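Chain length determinant protein (Shigella flexneri, PDB 4ZM5) regulates the chain length of the lipopolysaccharide O antigen, probably acting as an oligomer at the membrane. Local coordinates at residues Tyr101-Gln104 and Val105-Lys108; Glu58-Asp61 and Asn62-Glu65; Leu211-Ile214 and Glu215-Lys218. The protein carries 1 engineered substitution. All blocks are in the same frame, centred on the assembly; numbering follows the deposited sequence.

How the interactions relate
All three contacts are local, each between residues a few places apart in one continuous run, and they sample different parts of an elongated chain. Interactions 1 and 2 are neighbours at the sheet end of the molecule: their centres lie 18 Å apart, and they touch where Tyr101 OH of helix 91-159 meets Leu60 CD2 of helix 55-61 at 3.2 Å. Glu67 ties them further, bonding both Tyr101 and Gln63. Interaction 3 stands apart, its nearest atoms about 14 Å from interaction 1 and about 29 Å from interaction 2, yet its helix also packs on helix 91-159. Interactions 2 and 3 each reach a neighbouring subunit, whereas interaction 1 stays within its own chain.

Interaction 1 of 3, residues Tyr101-Gln104 and Val105-Lys108; sequences YIQQ and VDDK
Gln103 reaches forward along the helix with its amide nitrogen and meets two carboxylates, those of Asp106 and Asp107. The bond from Gln103 NE2 to Asp107 OD1 is 3.2 Å long, with an N-H...O angle of 150°. The acceptor lies in the amide plane, but the nitrogen comes to OD1 from above the carboxylate plane, 42° out of it. A second, weak bond runs from Gln103 NE2 to Asp106 OD2, also 3.2 Å, between side chains lying side by side. Gln103 CG lies opposite the backbone N and the chain then bends at chi2 (53°), bringing the amide over both acids. One amide nitrogen thus bridges two neighbouring carboxylates, one of them weakly, and may ease their repulsion.

Beneath these groups run the backbone bonds that space them, among them Asp106 N to Ile102 O and Asp107 N to Gln103 O, both 2.9 Å. On the buried flank, Val105 CG2 lies 3.2 Å from Tyr101 O, while Ile102 and Val105 pack on Phe53 of helix 38-53. Tyr101 hydrogen-bonds Glu67 through its hydroxyl. The arrangement is an i to i+3 and i to i+4 side-chain network on the polar face of an amphipathic alpha helix, here early in helix 91-159.

Interaction 2 of 3, residues Glu58-Asp61 and Asn62-Glu65; sequences ETLD and NQEE
Gln63 folds back along the last turn of helix 55-61, and its side chain follows Leu60 from CB to the amide. Gln63 CB lies 3.7 Å from Leu60 O. Gln63 CG, placed beside the backbone N by a chi1 of -73°, comes within 3.5 Å of both Thr59 O and Leu60 O, so its methylene rests over the carbonyls at the helix end. Beyond CG the chain is extended, carrying CD past Leu60 and splitting the amide between two surroundings. Gln63 OE1 meets the methyl Leu60 CD2 at 3.8 Å, the two side chains lying alongside and pointing the same way. Gln63 NE2 stands 3.1 Å from Leu60 O. Gln63 NE2 gives a weak bond to Glu65 O, 3.0 Å away, and a hydrogen bond to Glu67.

The backbone turns out of the helix beside this amide. Asn62 N still bonds Glu58 O at 3.2 Å, and Asn62 is then the centre of an inverse gamma turn, closed by a weak bond from Gln63 N to Asp61 O at 3.1 Å. The Asn62 amide is engaged across the subunit boundary, with OD1 accepting from Ile237 N and ND2 donating to Leu235 O of the second subunit. Chemically, two side-chain amides do different work: Gln63 NE2 ties the loop to Glu65 and Glu67, while the Asn62 amide both accepts from and donates to the backbone of the second subunit.

Interaction 3 of 3, residues Leu211-Ile214 and Glu215-Lys218; sequences LLDI and EKLK
The backbone of Leu211-Lys218 leaves helix 202-215 through a loosening last turn, in which Glu215 N bonds Leu211 O only weakly at 3.3 Å and Leu217 N turns to Ile214 O at 3.1 Å, 62° out of the carbonyl plane. Ile214-Leu217 form a type I turn at the C-terminal end of a helix that packs on helices 91-159 and 17-31. Leu217 lies over the final turn: its CG is 3.5 Å from Ile214 O, and CD1 approaches Ile214 CA at 4.0 Å. Both residues also touch Val29 of helix 17-31, while Ile214 meets Leu128 of helix 91-159.

On another flank, Glu215 bends at chi2 (136°) and crosses Leu211, bringing OE2 to 4.0 Å from Leu211 CG. That carboxylate also makes a long, weak ion pair with Arg125.

Lys216 runs back alongside Asp213, its CD passing 3.5 Å from Leu212 O. Bends at chi2 and chi3 bring the ammonium group to the acid. Asp213 is shared more widely, since OD2 forms a salt bridge with Arg133 of the third subunit and OD1 accepts from Gln209. Across the helix exit, Lys216 NZ meets Asp213 OD1 in a salt bridge at 3.4 Å, weak as a hydrogen bond.

Interaction 1 of 3, residues Tyr101-Gln104 and Val105-Lys108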
loop_
_atom_site.group_PDB
_atom_site.type_symbol
_atom_site.label_atom_id
_atom_site.label_comp_id
_atom_site.label_asym_id
_atom_site.label_seq_id
_atom_site.Cartn_x
_atom_site.Cartn_y
_atom_site.Cartn_z
ATOM N N TYR B 101 5.687 20.308 26.698
ATOM C CA TYR B 101 4.814 19.142 26.596
ATOM C C TYR B 101 4.600 18.743 25.124
ATOM O O TYR B 101 4.534 17.553 24.829
ATOM C CB TYR B 101 3.471 19.376 27.324
ATOM C CG TYR B 101 3.554 19.302 28.843
ATOM C CD1 TYR B 101 4.129 18.202 29.479
ATOM C CD2 TYR B 101 3.024 20.321 29.647
ATOM C CE1 TYR B 101 4.211 18.133 30.877
ATOM C CE2 TYR B 101 3.091 20.257 31.044
ATOM C CZ TYR B 101 3.686 19.164 31.655
ATOM O OH TYR B 101 3.762 19.122 33.031
ATOM N N ILE B 102 4.549 19.717 24.206
ATOM C CA ILE B 102 4.409 19.447 22.771
ATOM C C ILE B 102 5.699 18.773 22.263
ATOM O O ILE B 102 5.607 17.821 21.489
ATOM C CB ILE B 102 4.045 20.733 21.965
ATOM C CG1 ILE B 102 2.613 21.205 22.318
ATOM C CG2 ILE B 102 4.186 20.511 20.444
ATOM C CD1 ILE B 102 2.201 22.587 21.753
ATOM N N GLN B 103 6.885 19.243 22.731
ATOM C CA GLN B 103 8.203 18.695 22.365
ATOM C C GLN B 103 8.386 17.266 22.895
ATOM O O GLN B 103 8.930 16.409 22.194
ATOM C CB GLN B 103 9.344 19.595 22.881
ATOM C CG GLN B 103 10.719 19.307 22.247
ATOM C CD GLN B 103 10.687 19.328 20.730
ATOM O OE1 GLN B 103 10.293 20.323 20.099
ATOM N NE2 GLN B 103 11.061 18.208 20.115
ATOM N N GLN B 104 7.941 17.035 24.134
ATOM C CA GLN B 104 7.967 15.755 24.837
ATOM C C GLN B 104 7.211 14.689 24.024
ATOM O O GLN B 104 7.730 13.593 23.805
ATOM C CB GLN B 104 7.325 15.954 26.223
ATOM C CG GLN B 104 7.591 14.860 27.224
ATOM C CD GLN B 104 6.881 15.128 28.532
ATOM O OE1 GLN B 104 5.853 14.507 28.828
ATOM N NE2 GLN B 104 7.408 16.055 29.345
ATOM N N VAL B 105 5.985 15.040 23.565
ATOM C CA VAL B 105 5.099 14.200 22.748
ATOM C C VAL B 105 5.763 13.993 21.376
ATOM O O VAL B 105 5.833 12.862 20.910
ATOM C CB VAL B 105 3.657 14.799 22.640
ATOM C CG1 VAL B 105 2.791 14.027 21.653
ATOM C CG2 VAL B 105 2.979 14.839 24.008
ATOM N N ASP B 106 6.293 15.075 20.777
ATOM C CA ASP B 106 6.976 15.062 19.486
ATOM C C ASP B 106 8.139 14.032 19.493
ATOM O O ASP B 106 8.276 13.269 18.537
ATOM C CB ASP B 106 7.458 16.481 19.120
ATOM C CG ASP B 106 8.220 16.578 17.816
ATOM O OD1 ASP B 106 7.566 16.622 16.748
ATOM O OD2 ASP B 106 9.473 16.568 17.860
ATOM N N ASP B 107 8.903 13.961 20.600
ATOM C CA ASP B 107 10.012 13.022 20.761
ATOM C C ASP B 107 9.516 11.575 20.855
ATOM O O ASP B 107 10.088 10.700 20.198
ATOM C CB ASP B 107 10.868 13.367 21.999
ATOM C CG ASP B 107 11.581 14.704 21.932
ATOM O OD1 ASP B 107 11.853 15.182 20.798
ATOM O OD2 ASP B 107 11.867 15.279 23.013
ATOM N N LYS B 108 8.462 11.323 21.658
ATOM C CA LYS B 108 7.884 9.991 21.831
ATOM C C LYS B 108 7.332 9.465 20.498
ATOM O O LYS B 108 7.553 8.295 20.168
ATOM C CB LYS B 108 6.779 10.010 22.912
ATOM C CG LYS B 108 6.186 8.631 23.209
ATOM C CD LYS B 108 5.271 8.612 24.427
ATOM C CE LYS B 108 4.649 7.248 24.673
ATOM N NZ LYS B 108 5.655 6.159 24.886
#

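Interaction 2 of 3, residues Glu58-Asp61 and Asn62-Glu65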
loop_
_atom_site.group_PDB
_atom_site.type_symbol
_atom_site.label_atom_id
_atom_site.label_comp_id
_atom_site.label_asym_id
_atom_site.label_seq_id
_atom_site.Cartn_x
_atom_site.Cartn_y
_atom_site.Cartn_z
ATOM N N GLU B 58 -4.612 13.222 31.367
ATOM C CA GLU B 58 -4.898 12.224 32.403
ATOM C C GLU B 58 -3.797 12.126 33.453
ATOM O O GLU B 58 -4.112 12.085 34.648
ATOM C CB GLU B 58 -5.114 10.836 31.781
ATOM C CG GLU B 58 -6.367 10.734 30.922
ATOM C CD GLU B 58 -7.711 10.728 31.629
ATOM O OE1 GLU B 58 -7.757 10.644 32.878
ATOM O OE2 GLU B 58 -8.732 10.767 30.911
ATOM N N THR B 59 -2.523 12.039 33.015
ATOM C CA THR B 59 -1.349 11.911 33.887
ATOM C C THR B 59 -1.127 13.193 34.723
ATOM O O THR B 59 -0.825 13.110 35.915
ATOM C CB THR B 59 -0.138 11.556 33.016
ATOM O OG1 THR B 59 -0.312 10.237 32.524
ATOM C CG2 THR B 59 1.182 11.668 33.733
ATOM N N LEU B 60 -1.270 14.364 34.098
ATOM C CA LEU B 60 -1.079 15.654 34.767
ATOM C C LEU B 60 -2.150 15.916 35.838
ATOM O O LEU B 60 -1.869 16.606 36.818
ATOM C CB LEU B 60 -1.034 16.808 33.747
ATOM C CG LEU B 60 0.218 16.876 32.856
ATOM C CD1 LEU B 60 0.175 18.084 31.968
ATOM C CD2 LEU B 60 1.473 16.954 33.687
ATOM N N ASP B 61 -3.344 15.339 35.674
ATOM C CA ASP B 61 -4.441 15.447 36.627
ATOM C C ASP B 61 -4.223 14.505 37.829
ATOM O O ASP B 61 -4.573 14.856 38.963
ATOM C CB ASP B 61 -5.768 15.115 35.937
ATOM C CG ASP B 61 -6.981 15.365 36.799
ATOM O OD1 ASP B 61 -7.345 16.554 36.980
ATOM O OD2 ASP B 61 -7.555 14.374 37.321
ATOM N N ASN B 62 -3.647 13.310 37.574
ATOM C CA ASN B 62 -3.397 12.301 38.599
ATOM C C ASN B 62 -2.034 12.527 39.288
ATOM O O ASN B 62 -1.215 11.614 39.412
ATOM C CB ASN B 62 -3.504 10.892 38.013
ATOM C CG ASN B 62 -3.668 9.836 39.069
ATOM O OD1 ASN B 62 -4.551 9.911 39.924
ATOM N ND2 ASN B 62 -2.795 8.854 39.059
ATOM N N GLN B 63 -1.836 13.758 39.773
ATOM C CA GLN B 63 -0.652 14.227 40.493
ATOM C C GLN B 63 -1.055 14.785 41.848
ATOM O O GLN B 63 -2.233 15.105 42.015
ATOM C CB GLN B 63 0.024 15.344 39.691
ATOM C CG GLN B 63 0.763 14.913 38.443
ATOM C CD GLN B 63 1.468 16.098 37.830
ATOM O OE1 GLN B 63 2.525 15.964 37.207
ATOM N NE2 GLN B 63 0.888 17.295 37.978
ATOM N N GLU B 64 -0.082 14.966 42.794
ATOM C CA GLU B 64 -0.320 15.589 44.108
ATOM C C GLU B 64 -0.978 16.964 43.887
ATOM O O GLU B 64 -2.062 17.232 44.418
ATOM C CB GLU B 64 0.997 15.726 44.899
ATOM C CG GLU B 64 1.218 14.651 45.948
ATOM C CD GLU B 64 2.448 14.844 46.820
ATOM O OE1 GLU B 64 3.327 13.950 46.818
ATOM O OE2 GLU B 64 2.527 15.880 47.518
ATOM N N GLU B 65 -0.339 17.793 43.028
ATOM C CA GLU B 65 -0.822 19.100 42.589
ATOM C C GLU B 65 -1.239 18.930 41.120
ATOM O O GLU B 65 -0.386 18.826 40.225
ATOM C CB GLU B 65 0.238 20.204 42.802
ATOM C CG GLU B 65 -0.322 21.624 42.876
ATOM C CD GLU B 65 -0.760 22.287 41.577
ATOM O OE1 GLU B 65 -0.229 21.926 40.499
ATOM O OE2 GLU B 65 -1.621 23.197 41.644
#

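Interaction 3 of 3, residues Leu211-Ile214 and Glu215-Lys218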
loop_
_atom_site.group_PDB
_atom_site.type_symbol
_atom_site.label_atom_id
_atom_site.label_comp_id
_atom_site.label_asym_id
_atom_site.label_seq_id
_atom_site.Cartn_x
_atom_site.Cartn_y
_atom_site.Cartn_z
ATOM N N LEU B 211 12.728 -4.792 -3.770
ATOM C CA LEU B 211 13.374 -5.321 -2.576
ATOM C C LEU B 211 14.713 -4.613 -2.335
ATOM O O LEU B 211 15.029 -4.289 -1.186
ATOM C CB LEU B 211 13.554 -6.841 -2.706
ATOM C CG LEU B 211 14.022 -7.594 -1.466
ATOM C CD1 LEU B 211 13.131 -7.334 -0.274
ATOM C CD2 LEU B 211 14.072 -9.049 -1.742
ATOM N N LEU B 212 15.459 -4.323 -3.423
ATOM C CA LEU B 212 16.716 -3.577 -3.384
ATOM C C LEU B 212 16.508 -2.150 -2.859
ATOM O O LEU B 212 17.329 -1.649 -2.082
ATOM C CB LEU B 212 17.342 -3.507 -4.786
ATOM C CG LEU B 212 18.328 -4.601 -5.180
ATOM C CD1 LEU B 212 18.779 -4.408 -6.607
ATOM C CD2 LEU B 212 19.550 -4.616 -4.256
ATOM N N ASP B 213 15.399 -1.515 -3.290
ATOM C CA ASP B 213 15.001 -0.160 -2.929
ATOM C C ASP B 213 14.558 -0.073 -1.461
ATOM O O ASP B 213 14.752 0.974 -0.851
ATOM C CB ASP B 213 13.883 0.339 -3.864
ATOM C CG ASP B 213 14.241 0.436 -5.345
ATOM O OD1 ASP B 213 15.452 0.520 -5.664
ATOM O OD2 ASP B 213 13.309 0.474 -6.179
ATOM N N ILE B 214 13.973 -1.159 -0.896
ATOM C CA ILE B 214 13.545 -1.213 0.513
ATOM C C ILE B 214 14.782 -1.203 1.404
ATOM O O ILE B 214 14.793 -0.529 2.442
ATOM C CB ILE B 214 12.611 -2.417 0.822
ATOM C CG1 ILE B 214 11.225 -2.176 0.216
ATOM C CG2 ILE B 214 12.476 -2.669 2.344
ATOM C CD1 ILE B 214 10.213 -3.268 0.450
ATOM N N GLU B 215 15.837 -1.910 0.962
ATOM C CA GLU B 215 17.111 -2.012 1.663
ATOM C C GLU B 215 17.825 -0.661 1.738
ATOM O O GLU B 215 18.645 -0.465 2.631
ATOM C CB GLU B 215 17.995 -3.068 0.982
ATOM C CG GLU B 215 17.973 -4.402 1.718
ATOM C CD GLU B 215 17.834 -5.665 0.879
ATOM O OE1 GLU B 215 18.657 -5.857 -0.046
ATOM O OE2 GLU B 215 16.897 -6.459 1.143
ATOM N N LYS B 216 17.489 0.276 0.826
ATOM C CA LYS B 216 18.071 1.625 0.746
ATOM C C LYS B 216 17.396 2.621 1.704
ATOM O O LYS B 216 17.921 3.717 1.902
ATOM C CB LYS B 216 17.975 2.161 -0.693
ATOM C CG LYS B 216 18.990 1.563 -1.665
ATOM C CD LYS B 216 18.440 1.465 -3.084
ATOM C CE LYS B 216 18.939 2.518 -4.045
ATOM N NZ LYS B 216 18.299 2.375 -5.383
ATOM N N LEU B 217 16.237 2.256 2.288
ATOM C CA LEU B 217 15.486 3.132 3.184
ATOM C C LEU B 217 16.155 3.270 4.549
ATOM O O LEU B 217 16.538 2.268 5.150
ATOM C CB LEU B 217 14.040 2.640 3.377
ATOM C CG LEU B 217 13.118 2.578 2.164
ATOM C CD1 LEU B 217 11.862 1.812 2.504
ATOM C CD2 LEU B 217 12.775 3.973 1.616
ATOM N N LYS B 218 16.279 4.519 5.032
ATOM C CA LYS B 218 16.848 4.873 6.338
ATOM C C LYS B 218 16.000 5.990 6.992
ATOM O O LYS B 218 15.654 6.966 6.322
ATOM C CB LYS B 218 18.335 5.289 6.207
ATOM C CG LYS B 218 19.033 5.663 7.532
ATOM C CD LYS B 218 19.138 4.492 8.535
ATOM C CE LYS B 218 18.454 4.807 9.848
ATOM N NZ LYS B 218 18.291 3.607 10.705
#